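Local coordinates for ABC transporter, substrate binding protein (Agrobacterium tumefaciens, PDB 3C9H), which probably captures a solute in the periplasm and delivers it to an ABC transporter, and carries a bound magnesium ion, at residues Phe185-Trp199 with Val334-Trp348. Sequence-based numbering, arbitrary orientation.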
loop_
_atom_site.group_PDB
_atom_site.type_symbol
_atom_site.label_atom_id
_atom_site.label_comp_id
_atom_site.label_asym_id
_atom_site.label_seq_id
_atom_site.Cartn_x
_atom_site.Cartn_y
_atom_site.Cartn_z
ATOM N N PHE A 185 -1.194 9.332 -2.481
ATOM C CA PHE A 185 -0.512 10.522 -2.040
ATOM C C PHE A 185 0.954 10.227 -1.648
ATOM O O PHE A 185 1.878 10.939 -2.041
ATOM C CB PHE A 185 -1.237 11.219 -0.878
ATOM C CG PHE A 185 -0.487 12.422 -0.405
ATOM C CD1 PHE A 185 -0.648 13.630 -1.039
ATOM C CD2 PHE A 185 0.482 12.306 0.590
ATOM C CE1 PHE A 185 0.122 14.745 -0.647
ATOM C CE2 PHE A 185 1.258 13.399 0.981
ATOM C CZ PHE A 185 1.084 14.613 0.352
ATOM N N LEU A 186 1.159 9.163 -0.888
ATOM C CA LEU A 186 2.507 8.762 -0.495
ATOM C C LEU A 186 3.385 8.598 -1.726
ATOM O O LEU A 186 4.480 9.133 -1.773
ATOM C CB LEU A 186 2.468 7.459 0.330
ATOM C CG LEU A 186 3.803 6.935 0.897
ATOM C CD1 LEU A 186 4.328 7.884 1.947
ATOM C CD2 LEU A 186 3.676 5.523 1.480
ATOM N N PHE A 187 2.914 7.851 -2.723
ATOM C CA PHE A 187 3.723 7.595 -3.895
ATOM C C PHE A 187 4.039 8.927 -4.603
ATOM O O PHE A 187 5.171 9.138 -5.017
ATOM C CB PHE A 187 3.053 6.619 -4.878
ATOM C CG PHE A 187 2.947 5.167 -4.396
ATOM C CD1 PHE A 187 3.901 4.591 -3.535
ATOM C CD2 PHE A 187 1.933 4.357 -4.894
ATOM C CE1 PHE A 187 3.785 3.248 -3.140
ATOM C CE2 PHE A 187 1.812 3.018 -4.521
ATOM C CZ PHE A 187 2.740 2.461 -3.642
ATOM N N MET A 188 3.049 9.802 -4.765
ATOM C CA MET A 188 3.298 11.116 -5.397
ATOM C C MET A 188 4.320 11.920 -4.596
ATOM O O MET A 188 5.224 12.538 -5.158
ATOM C CB MET A 188 2.000 11.917 -5.547
ATOM C CG MET A 188 2.167 13.372 -6.098
ATOM S SD MET A 188 2.753 13.384 -7.794
ATOM C CE MET A 188 2.352 11.732 -8.442
ATOM N N SER A 189 4.209 11.901 -3.277
ATOM C CA SER A 189 5.133 12.692 -2.455
ATOM C C SER A 189 6.575 12.153 -2.586
ATOM O O SER A 189 7.549 12.941 -2.618
ATOM C CB SER A 189 4.641 12.779 -1.005
ATOM O OG SER A 189 4.925 11.596 -0.268
ATOM N N ARG A 190 6.706 10.829 -2.746
ATOM C CA ARG A 190 8.005 10.219 -2.986
ATOM C C ARG A 190 8.534 10.486 -4.407
ATOM O O ARG A 190 9.724 10.724 -4.582
ATOM C CB ARG A 190 7.969 8.717 -2.707
ATOM C CG ARG A 190 7.478 8.323 -1.320
ATOM C CD ARG A 190 8.217 9.041 -0.207
ATOM N NE ARG A 190 9.552 8.492 0.012
ATOM C CZ ARG A 190 10.431 8.998 0.881
ATOM N NH1 ARG A 190 10.124 10.079 1.602
ATOM N NH2 ARG A 190 11.624 8.420 1.037
ATOM N N ASP A 191 7.660 10.407 -5.411
ATOM C CA ASP A 191 8.020 10.780 -6.784
ATOM C C ASP A 191 8.630 12.200 -6.824
ATOM O O ASP A 191 9.658 12.431 -7.440
ATOM C CB ASP A 191 6.785 10.760 -7.686
ATOM C CG ASP A 191 6.388 9.373 -8.139
ATOM O OD1 ASP A 191 7.217 8.437 -8.086
ATOM O OD2 ASP A 191 5.234 9.226 -8.595
ATOM N N GLN A 192 7.966 13.142 -6.172
ATOM C CA GLN A 192 8.468 14.511 -6.067
ATOM C C GLN A 192 9.882 14.600 -5.471
ATOM O O GLN A 192 10.663 15.450 -5.896
ATOM C CB GLN A 192 7.512 15.365 -5.244
ATOM C CG GLN A 192 7.716 16.864 -5.511
ATOM C CD GLN A 192 6.870 17.734 -4.627
ATOM O OE1 GLN A 192 6.665 17.417 -3.458
ATOM N NE2 GLN A 192 6.360 18.839 -5.181
ATOM N N GLU A 193 10.209 13.730 -4.509
ATOM C CA GLU A 193 11.560 13.697 -3.895
ATOM C C GLU A 193 12.649 13.037 -4.773
ATOM O O GLU A 193 13.824 13.372 -4.640
ATOM C CB GLU A 193 11.518 13.035 -2.496
ATOM C CG GLU A 193 11.197 14.028 -1.371
ATOM C CD GLU A 193 10.613 13.390 -0.083
ATOM O OE1 GLU A 193 10.806 12.167 0.136
ATOM O OE2 GLU A 193 9.959 14.134 0.715
ATOM N N GLN A 194 12.282 12.101 -5.652
ATOM C CA GLN A 194 13.257 11.518 -6.599
ATOM C C GLN A 194 13.395 12.402 -7.802
ATOM O O GLN A 194 14.469 12.874 -8.138
ATOM C CB GLN A 194 12.815 10.155 -7.152
ATOM C CG GLN A 194 12.261 9.219 -6.169
ATOM C CD GLN A 194 13.136 9.097 -4.981
ATOM O OE1 GLN A 194 14.354 8.930 -5.111
ATOM N NE2 GLN A 194 12.537 9.187 -3.798
ATOM N N PHE A 195 12.247 12.613 -8.428
ATOM C CA PHE A 195 12.116 13.050 -9.798
ATOM C C PHE A 195 11.733 14.514 -9.731
ATOM O O PHE A 195 10.596 14.853 -9.379
ATOM C CB PHE A 195 10.997 12.222 -10.459
ATOM C CG PHE A 195 11.242 11.857 -11.892
ATOM C CD1 PHE A 195 10.317 12.208 -12.873
ATOM C CD2 PHE A 195 12.368 11.118 -12.263
ATOM C CE1 PHE A 195 10.514 11.857 -14.194
ATOM C CE2 PHE A 195 12.574 10.745 -13.590
ATOM C CZ PHE A 195 11.645 11.126 -14.559
ATOM N N GLY A 196 12.696 15.382 -10.048
ATOM C CA GLY A 196 12.462 16.822 -10.017
ATOM C C GLY A 196 11.330 17.178 -10.957
ATOM O O GLY A 196 10.379 17.877 -10.568
ATOM N N ASP A 197 11.420 16.655 -12.184
ATOM C CA ASP A 197 10.418 16.899 -13.223
ATOM C C ASP A 197 9.282 15.854 -13.243
ATOM O O ASP A 197 8.839 15.415 -14.319
ATOM C CB ASP A 197 11.108 16.973 -14.593
ATOM C CG ASP A 197 10.264 17.678 -15.638
ATOM O OD1 ASP A 197 9.453 18.546 -15.254
ATOM O OD2 ASP A 197 10.404 17.365 -16.843
ATOM N N ILE A 198 8.790 15.468 -12.063
ATOM C CA ILE A 198 7.582 14.646 -11.998
ATOM C C ILE A 198 6.392 15.396 -12.577
ATOM O O ILE A 198 5.441 14.786 -13.071
ATOM C CB ILE A 198 7.238 14.181 -10.532
ATOM C CG1 ILE A 198 6.095 13.155 -10.537
ATOM C CG2 ILE A 198 6.853 15.352 -9.653
ATOM C CD1 ILE A 198 6.335 11.942 -11.418
ATOM N N TRP A 199 6.443 16.725 -12.517
ATOM C CA TRP A 199 5.313 17.536 -12.960
ATOM C C TRP A 199 5.090 17.460 -14.470
ATOM O O TRP A 199 3.957 17.527 -14.930
ATOM C CB TRP A 199 5.467 18.982 -12.461
ATOM C CG TRP A 199 5.561 18.976 -10.977
ATOM C CD1 TRP A 199 6.676 19.152 -10.215
ATOM C CD2 TRP A 199 4.500 18.679 -10.080
ATOM N NE1 TRP A 199 6.362 19.020 -8.887
ATOM C CE2 TRP A 199 5.029 18.728 -8.777
ATOM C CE3 TRP A 199 3.144 18.383 -10.251
ATOM C CZ2 TRP A 199 4.251 18.492 -7.650
ATOM C CZ3 TRP A 199 2.374 18.158 -9.138
ATOM C CH2 TRP A 199 2.932 18.211 -7.848
ATOM N N VAL A 334 10.238 12.441 8.217
ATOM C CA VAL A 334 10.398 11.916 6.845
ATOM C C VAL A 334 9.232 12.336 5.922
ATOM O O VAL A 334 9.386 12.440 4.687
ATOM C CB VAL A 334 10.523 10.356 6.844
ATOM C CG1 VAL A 334 10.748 9.818 5.417
ATOM C CG2 VAL A 334 11.653 9.913 7.765
ATOM N N TYR A 335 8.075 12.586 6.538
ATOM C CA TYR A 335 6.820 12.828 5.826
ATOM C C TYR A 335 6.364 14.286 5.843
ATOM O O TYR A 335 6.663 15.031 6.776
ATOM C CB TYR A 335 5.744 11.985 6.465
ATOM C CG TYR A 335 6.142 10.546 6.611
ATOM C CD1 TYR A 335 6.541 10.028 7.845
ATOM C CD2 TYR A 335 6.141 9.691 5.509
ATOM C CE1 TYR A 335 6.901 8.696 7.980
ATOM C CE2 TYR A 335 6.498 8.341 5.639
ATOM C CZ TYR A 335 6.879 7.859 6.876
ATOM O OH TYR A 335 7.229 6.546 6.991
ATOM N N LEU A 336 5.587 14.641 4.821
ATOM C CA LEU A 336 5.059 15.997 4.629
ATOM C C LEU A 336 4.023 16.365 5.688
ATOM O O LEU A 336 3.085 15.623 5.930
ATOM C CB LEU A 336 4.401 16.128 3.248
ATOM C CG LEU A 336 5.318 16.283 2.031
ATOM C CD1 LEU A 336 6.285 15.110 1.933
ATOM C CD2 LEU A 336 4.497 16.399 0.753
ATOM N N ASP A 337 4.185 17.543 6.283
ATOM C CA ASP A 337 3.221 18.043 7.235
ATOM C C ASP A 337 1.875 18.361 6.562
ATOM O O ASP A 337 1.786 18.451 5.338
ATOM C CB ASP A 337 3.793 19.260 7.982
ATOM C CG ASP A 337 3.925 20.498 7.117
ATOM O OD1 ASP A 337 3.032 20.785 6.299
ATOM O OD2 ASP A 337 4.907 21.247 7.313
ATOM N N GLN A 338 0.847 18.567 7.384
ATOM C CA GLN A 338 -0.538 18.730 6.906
ATOM C C GLN A 338 -0.693 19.838 5.859
ATOM O O GLN A 338 -1.418 19.662 4.862
ATOM C CB GLN A 338 -1.493 18.993 8.092
ATOM C CG GLN A 338 -1.572 17.820 9.075
ATOM C CD GLN A 338 -2.142 18.217 10.422
ATOM O OE1 GLN A 338 -3.215 18.826 10.497
ATOM N NE2 GLN A 338 -1.440 17.860 11.496
ATOM N N VAL A 339 -0.025 20.970 6.077
ATOM C CA VAL A 339 -0.173 22.104 5.184
ATOM C C VAL A 339 0.565 21.862 3.874
ATOM O O VAL A 339 0.051 22.184 2.816
ATOM C CB VAL A 339 0.313 23.418 5.823
ATOM C CG1 VAL A 339 0.207 24.574 4.836
ATOM C CG2 VAL A 339 -0.482 23.727 7.078
ATOM N N LYS A 340 1.769 21.303 3.944
ATOM C CA LYS A 340 2.502 20.902 2.731
ATOM C C LYS A 340 1.772 19.802 1.984
ATOM O O LYS A 340 1.788 19.783 0.773
ATOM C CB LYS A 340 3.901 20.422 3.060
ATOM C CG LYS A 340 4.808 21.516 3.484
ATOM C CD LYS A 340 6.169 20.979 3.779
ATOM C CE LYS A 340 7.249 22.031 3.524
ATOM N NZ LYS A 340 8.595 21.382 3.637
ATOM N N ARG A 341 1.141 18.893 2.721
ATOM C CA ARG A 341 0.288 17.882 2.142
ATOM C C ARG A 341 -0.786 18.524 1.283
ATOM O O ARG A 341 -0.973 18.146 0.119
ATOM C CB ARG A 341 -0.346 17.011 3.241
ATOM C CG ARG A 341 -1.066 15.767 2.723
ATOM C CD ARG A 341 -2.143 15.239 3.682
ATOM N NE ARG A 341 -2.690 13.969 3.189
ATOM C CZ ARG A 341 -2.057 12.803 3.283
ATOM N NH1 ARG A 341 -0.868 12.737 3.882
ATOM N NH2 ARG A 341 -2.616 11.700 2.771
ATOM N N SER A 342 -1.485 19.506 1.859
ATOM C CA SER A 342 -2.559 20.230 1.173
ATOM C C SER A 342 -2.044 20.989 -0.030
ATOM O O SER A 342 -2.712 21.043 -1.046
ATOM C CB SER A 342 -3.248 21.234 2.113
ATOM O OG SER A 342 -4.074 20.569 3.031
ATOM N N ARG A 343 -0.859 21.564 0.084
ATOM C CA ARG A 343 -0.289 22.311 -1.023
ATOM C C ARG A 343 0.051 21.390 -2.203
ATOM O O ARG A 343 -0.227 21.725 -3.351
ATOM C CB ARG A 343 0.931 23.096 -0.551
ATOM C CG ARG A 343 0.600 24.178 0.520
ATOM C CD ARG A 343 -0.172 25.355 -0.079
ATOM N NE ARG A 343 -0.390 26.489 0.836
ATOM C CZ ARG A 343 -1.310 26.534 1.803
ATOM N NH1 ARG A 343 -2.097 25.479 2.044
ATOM N NH2 ARG A 343 -1.440 27.638 2.548
ATOM N N LEU A 344 0.637 20.224 -1.923
ATOM C CA LEU A 344 1.002 19.278 -2.975
ATOM C C LEU A 344 -0.221 18.759 -3.733
ATOM O O LEU A 344 -0.154 18.522 -4.934
ATOM C CB LEU A 344 1.769 18.099 -2.381
ATOM C CG LEU A 344 2.204 17.013 -3.370
ATOM C CD1 LEU A 344 3.187 17.579 -4.390
ATOM C CD2 LEU A 344 2.818 15.849 -2.626
ATOM N N ILE A 345 -1.327 18.580 -3.025
ATOM C CA ILE A 345 -2.566 18.125 -3.628
ATOM C C ILE A 345 -3.171 19.182 -4.574
ATOM O O ILE A 345 -3.673 18.850 -5.653
ATOM C CB ILE A 345 -3.578 17.650 -2.539
ATOM C CG1 ILE A 345 -3.100 16.326 -1.917
ATOM C CG2 ILE A 345 -4.958 17.469 -3.132
ATOM C CD1 ILE A 345 -3.999 15.744 -0.786
ATOM N N GLU A 346 -3.111 20.454 -4.198
ATOM C CA GLU A 346 -3.646 21.477 -5.084
ATOM C C GLU A 346 -2.728 21.716 -6.301
ATOM O O GLU A 346 -3.212 21.983 -7.395
ATOM C CB GLU A 346 -4.010 22.772 -4.326
ATOM C CG GLU A 346 -2.873 23.574 -3.702
ATOM C CD GLU A 346 -3.377 24.891 -3.059
ATOM O OE1 GLU A 346 -4.503 25.350 -3.411
ATOM O OE2 GLU A 346 -2.651 25.466 -2.206
ATOM N N ARG A 347 -1.422 21.601 -6.121
ATOM C CA ARG A 347 -0.480 21.603 -7.249
ATOM C C ARG A 347 -0.732 20.440 -8.257
ATOM O O ARG A 347 -0.670 20.610 -9.474
ATOM C CB ARG A 347 0.940 21.525 -6.699
ATOM C CG ARG A 347 2.020 21.781 -7.721
ATOM C CD ARG A 347 3.373 22.040 -7.063
ATOM N NE ARG A 347 4.386 22.418 -8.055
ATOM C CZ ARG A 347 5.702 22.272 -7.908
ATOM N NH1 ARG A 347 6.219 21.734 -6.810
ATOM N NH2 ARG A 347 6.509 22.651 -8.884
ATOM N N TRP A 348 -1.012 19.256 -7.729
ATOM C CA TRP A 348 -1.300 18.089 -8.549
ATOM C C TRP A 348 -2.578 18.291 -9.372
ATOM O O TRP A 348 -2.601 17.992 -10.556
ATOM C CB TRP A 348 -1.379 16.884 -7.620
ATOM C CG TRP A 348 -1.664 15.568 -8.231
ATOM C CD1 TRP A 348 -0.759 14.677 -8.774
ATOM C CD2 TRP A 348 -2.930 14.938 -8.287
ATOM N NE1 TRP A 348 -1.414 13.530 -9.182
ATOM C CE2 TRP A 348 -2.745 13.666 -8.887
ATOM C CE3 TRP A 348 -4.213 15.319 -7.889
ATOM C CZ2 TRP A 348 -3.796 12.791 -9.105
ATOM C CZ3 TRP A 348 -5.244 14.452 -8.106
ATOM C CH2 TRP A 348 -5.032 13.193 -8.703
HETATM O O HOH W 1 7.841 11.812 2.190
#
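R341 and R347 lay their side chains over the rings of F185 and W199 where the C-terminal helix 338-353 of this periplasmic binding protein fold crosses helix 183-194, which carries F185, and meets the start of helix 198-207, which carries W199. The segment axes of the crossing pair run 11.2 Å apart at 85°, nearly perpendicular, so contact is concentrated in a few large side chains. L344 fills the middle as a knob among F185, M188, S189 and Q192. With CG anti to the backbone N (chi1 179°), its two methyls divide the work: CD2 lies 3.5 Å from F185 CE1, while CD1 meets the W199 rim in the ring plane, 3.5 Å from CH2, and also touches the Q192 amide.

The F185 ring is covered on one face by R341 along much of the side chain's length. R341 CG sits 3.4 Å from F185 CZ, a CH-pi contact, and R341 CZ stands 4.1 Å from the F185 ring centroid, close enough for cation-pi attraction. R341 NH1 continues to a salt bridge with D97, which probably steadies the group over the ring.

R347, extended from CG to NE, repeats this on W199: its guanidinium stacks on the indole with planes 26° apart, and its CG covers the six-membered ring. I198 CG2 occupies the opposite indole face. M188 makes an oblique Met-aromatic contact with W348, M188 SD 3.9 Å from W348 CD1.

Beside V334, a water bridges the segments, accepting from R190 NH1 and donating to V334 O, 3.0 Å from the water oxygen; R190 NH1 also forms a salt bridge with E193 OE1 at 2.6 Å.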